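Local coordinates for tegument protein VP22 (Human herpesvirus 1, PDB 4XAL) that acts as a multifunctional tegument protein that participates in late viral mRNA accumulation and translation, modulates the virion host shutoff RNase and stabilises microtubules, at residues Asp72-Arg77 with Asn83-Ile88. Sequence-based numbering, arbitrary orientation.
Sequences DMSRPR and NELLGI
Leu85 reaches across to Ser74 and Pro76, while on the outer side of the turn two flat guanidinium groups lie tilted against each other. Arg77 NE lies over the centre of one face of the Arg75 guanidinium, 3.7 Å above its plane, and the aliphatic Arg75 CG sits toward the rim of one Arg77 face. Arg77 NH1 donates to Pro76 O (2.6 Å), tilted from the carbonyl plane, which helps set the turn of its guanidinium. With CG anti to the backbone N (chi1 172°), Leu85 is carried over to the helix end, where CD1 meets Ser74 OG at 3.4 Å and CD2 meets Pro76 CG at 4.1 Å. This is a corner between two helices of the VP22 core domain, where long helix 41-74 ends and short helix 79-88 folds back beside it; Asn83-Ile88 fall in a probable nuclear export signal. Just past the helix, Arg75 takes a positive phi (47°). The Pro76 ring restricts phi, suiting the extended link, and without an N-H cannot carry the helix on. Ser74 can border the apolar leucine because its OG bonds to Leu70 O. Leu70 and Trp71 extend the apolar surface under Leu85, and Pro76 also packs on Trp71.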
ATOM      1  N   ASP A  72     -11.361   2.757 -16.577  1.00 18.72           N
ATOM      2  CA  ASP A  72     -12.801   2.823 -16.801  1.00 25.18           C
ATOM      3  C   ASP A  72     -13.225   4.064 -17.583  1.00 23.40           C
ATOM      4  O   ASP A  72     -14.146   3.999 -18.395  1.00 29.39           O
ATOM      5  CB  ASP A  72     -13.543   2.775 -15.467  1.00 23.10           C
ATOM      6  CG  ASP A  72     -13.570   1.387 -14.866  1.00 24.70           C
ATOM      7  OD1 ASP A  72     -13.148   0.425 -15.547  1.00 27.18           O
ATOM      8  OD2 ASP A  72     -14.033   1.253 -13.721  1.00 27.38           O
ATOM      9  N   MET A  73     -12.560   5.184 -17.328  1.00 19.57           N
ATOM     10  CA  MET A  73     -12.833   6.436 -18.035  1.00 24.65           C
ATOM     11  C   MET A  73     -12.363   6.406 -19.491  1.00 28.53           C
ATOM     12  O   MET A  73     -12.965   7.030 -20.368  1.00 23.64           O
ATOM     13  CB  MET A  73     -12.156   7.602 -17.318  1.00 28.03           C
ATOM     14  CG  MET A  73     -12.808   7.991 -15.998  1.00 33.38           C
ATOM     15  SD  MET A  73     -11.729   9.050 -15.012  1.00 51.74           S
ATOM     16  CE  MET A  73     -10.809   9.891 -16.295  1.00 44.17           C
ATOM     17  N   SER A  74     -11.268   5.691 -19.725  1.00 21.15           N
ATOM     18  CA  SER A  74     -10.664   5.564 -21.050  1.00 20.67           C
ATOM     19  C   SER A  74     -11.343   4.497 -21.896  1.00 21.04           C
ATOM     20  O   SER A  74     -11.510   4.660 -23.109  1.00 18.80           O
ATOM     21  CB  SER A  74      -9.181   5.221 -20.921  1.00 20.15           C
ATOM     22  OG  SER A  74      -8.489   6.233 -20.222  1.00 27.32           O
ATOM     23  N   ARG A  75     -11.704   3.397 -21.243  1.00 17.63           N
ATOM     24  CA  ARG A  75     -12.291   2.232 -21.905  1.00 21.49           C
ATOM     25  C   ARG A  75     -11.505   1.825 -23.153  1.00 20.30           C
ATOM     26  O   ARG A  75     -12.048   1.801 -24.278  1.00 17.98           O
ATOM     27  CB  ARG A  75     -13.758   2.493 -22.259  1.00 23.12           C
ATOM     28  CG  ARG A  75     -14.574   1.223 -22.437  1.00 29.89           C
ATOM     29  CD  ARG A  75     -16.041   1.506 -22.721  1.00 40.89           C
ATOM     30  NE  ARG A  75     -16.754   0.288 -23.106  1.00 47.72           N
ATOM     31  CZ  ARG A  75     -16.861  -0.155 -24.358  1.00 52.73           C
ATOM     32  NH1 ARG A  75     -16.311   0.524 -25.358  1.00 49.75           N
ATOM     33  NH2 ARG A  75     -17.524  -1.278 -24.613  1.00 57.61           N
ATOM     34  N   PRO A  76     -10.215   1.495 -22.971  1.00 20.75           N
ATOM     35  CA  PRO A  76      -9.443   1.052 -24.138  1.00 15.05           C
ATOM     36  C   PRO A  76     -10.035  -0.239 -24.688  1.00 17.90           C
ATOM     37  O   PRO A  76     -10.506  -1.087 -23.920  1.00 18.86           O
ATOM     38  CB  PRO A  76      -8.023   0.838 -23.582  1.00 18.43           C
ATOM     39  CG  PRO A  76      -8.224   0.629 -22.102  1.00 18.70           C
ATOM     40  CD  PRO A  76      -9.451   1.400 -21.711  1.00 17.10           C
ATOM     41  N   ARG A  77     -10.014  -0.382 -26.008  1.00 17.92           N
ATOM     42  CA  ARG A  77     -10.621  -1.542 -26.655  1.00 18.01           C
ATOM     43  C   ARG A  77      -9.780  -2.055 -27.837  1.00 16.53           C
ATOM     44  O   ARG A  77     -10.218  -2.953 -28.571  1.00 22.19           O
ATOM     45  CB  ARG A  77     -12.041  -1.197 -27.118  1.00 25.90           C
ATOM     46  CG  ARG A  77     -13.077  -1.204 -25.991  1.00 27.93           C
ATOM     47  CD  ARG A  77     -13.005  -2.523 -25.206  1.00 32.38           C
ATOM     48  NE  ARG A  77     -13.991  -2.627 -24.127  1.00 40.26           N
ATOM     49  CZ  ARG A  77     -13.768  -2.287 -22.856  1.00 40.32           C
ATOM     50  NH1 ARG A  77     -12.585  -1.803 -22.481  1.00 30.92           N
ATOM     51  NH2 ARG A  77     -14.734  -2.426 -21.954  1.00 40.13           N
ATOM     52  N   ASN A  83      -1.722   1.481 -25.965  1.00 14.36           N
ATOM     53  CA  ASN A  83      -0.482   2.224 -26.168  1.00 19.63           C
ATOM     54  C   ASN A  83      -0.645   3.696 -25.803  1.00 19.71           C
ATOM     55  O   ASN A  83       0.217   4.294 -25.162  1.00 18.59           O
ATOM     56  CB  ASN A  83      -0.022   2.094 -27.624  1.00 22.59           C
ATOM     57  CG  ASN A  83       1.319   2.754 -27.880  1.00 35.18           C
ATOM     58  OD1 ASN A  83       2.284   2.526 -27.150  1.00 43.26           O
ATOM     59  ND2 ASN A  83       1.392   3.566 -28.933  1.00 43.71           N
ATOM     60  N   GLU A  84      -1.758   4.282 -26.233  1.00 15.95           N
ATOM     61  CA  GLU A  84      -2.065   5.668 -25.912  1.00 15.93           C
ATOM     62  C   GLU A  84      -2.253   5.872 -24.411  1.00 15.65           C
ATOM     63  O   GLU A  84      -1.745   6.847 -23.824  1.00 16.20           O
ATOM     64  CB  GLU A  84      -3.325   6.109 -26.671  1.00 17.43           C
ATOM     65  CG  GLU A  84      -3.101   6.202 -28.172  1.00 18.40           C
ATOM     66  CD  GLU A  84      -4.377   6.071 -28.981  1.00 22.61           C
ATOM     67  OE1 GLU A  84      -5.476   6.028 -28.399  1.00 20.67           O
ATOM     68  OE2 GLU A  84      -4.281   5.993 -30.220  1.00 31.08           O
ATOM     69  N   LEU A  85      -2.999   4.968 -23.791  1.00 14.21           N
ATOM     70  CA  LEU A  85      -3.298   5.102 -22.367  1.00 15.07           C
ATOM     71  C   LEU A  85      -2.011   5.012 -21.543  1.00 16.26           C
ATOM     72  O   LEU A  85      -1.816   5.775 -20.595  1.00 16.58           O
ATOM     73  CB  LEU A  85      -4.298   4.038 -21.921  1.00 15.70           C
ATOM     74  CG  LEU A  85      -4.556   3.953 -20.415  1.00 16.86           C
ATOM     75  CD1 LEU A  85      -5.270   5.209 -19.922  1.00 20.31           C
ATOM     76  CD2 LEU A  85      -5.353   2.706 -20.065  1.00 17.44           C
ATOM     77  N   LEU A  86      -1.135   4.075 -21.908  1.00 18.07           N
ATOM     78  CA  LEU A  86       0.151   3.936 -21.221  1.00 16.57           C
ATOM     79  C   LEU A  86       0.913   5.255 -21.223  1.00 20.50           C
ATOM     80  O   LEU A  86       1.505   5.644 -20.219  1.00 16.90           O
ATOM     81  CB  LEU A  86       0.994   2.845 -21.877  1.00 18.85           C
ATOM     82  CG  LEU A  86       0.470   1.421 -21.728  1.00 19.16           C
ATOM     83  CD1 LEU A  86       1.283   0.466 -22.613  1.00 20.73           C
ATOM     84  CD2 LEU A  86       0.552   0.990 -20.286  1.00 19.22           C
ATOM     85  N   GLY A  87       0.877   5.954 -22.353  1.00 16.48           N
ATOM     86  CA  GLY A  87       1.579   7.220 -22.472  1.00 19.49           C
ATOM     87  C   GLY A  87       1.120   8.309 -21.521  1.00 19.70           C
ATOM     88  O   GLY A  87       1.899   9.201 -21.173  1.00 26.54           O
ATOM     89  N   ILE A  88      -0.137   8.256 -21.094  1.00 17.25           N
ATOM     90  CA  ILE A  88      -0.667   9.292 -20.215  1.00 20.24           C
ATOM     91  C   ILE A  88      -0.853   8.849 -18.772  1.00 25.41           C
ATOM     92  O   ILE A  88      -1.367   9.604 -17.951  1.00 23.80           O
ATOM     93  CB  ILE A  88      -2.027   9.816 -20.720  1.00 23.83           C
ATOM     94  CG1 ILE A  88      -3.076   8.706 -20.680  1.00 23.31           C
ATOM     95  CG2 ILE A  88      -1.889  10.348 -22.127  1.00 28.46           C
ATOM     96  CD1 ILE A  88      -4.493   9.216 -20.766  1.00 28.07           C
TER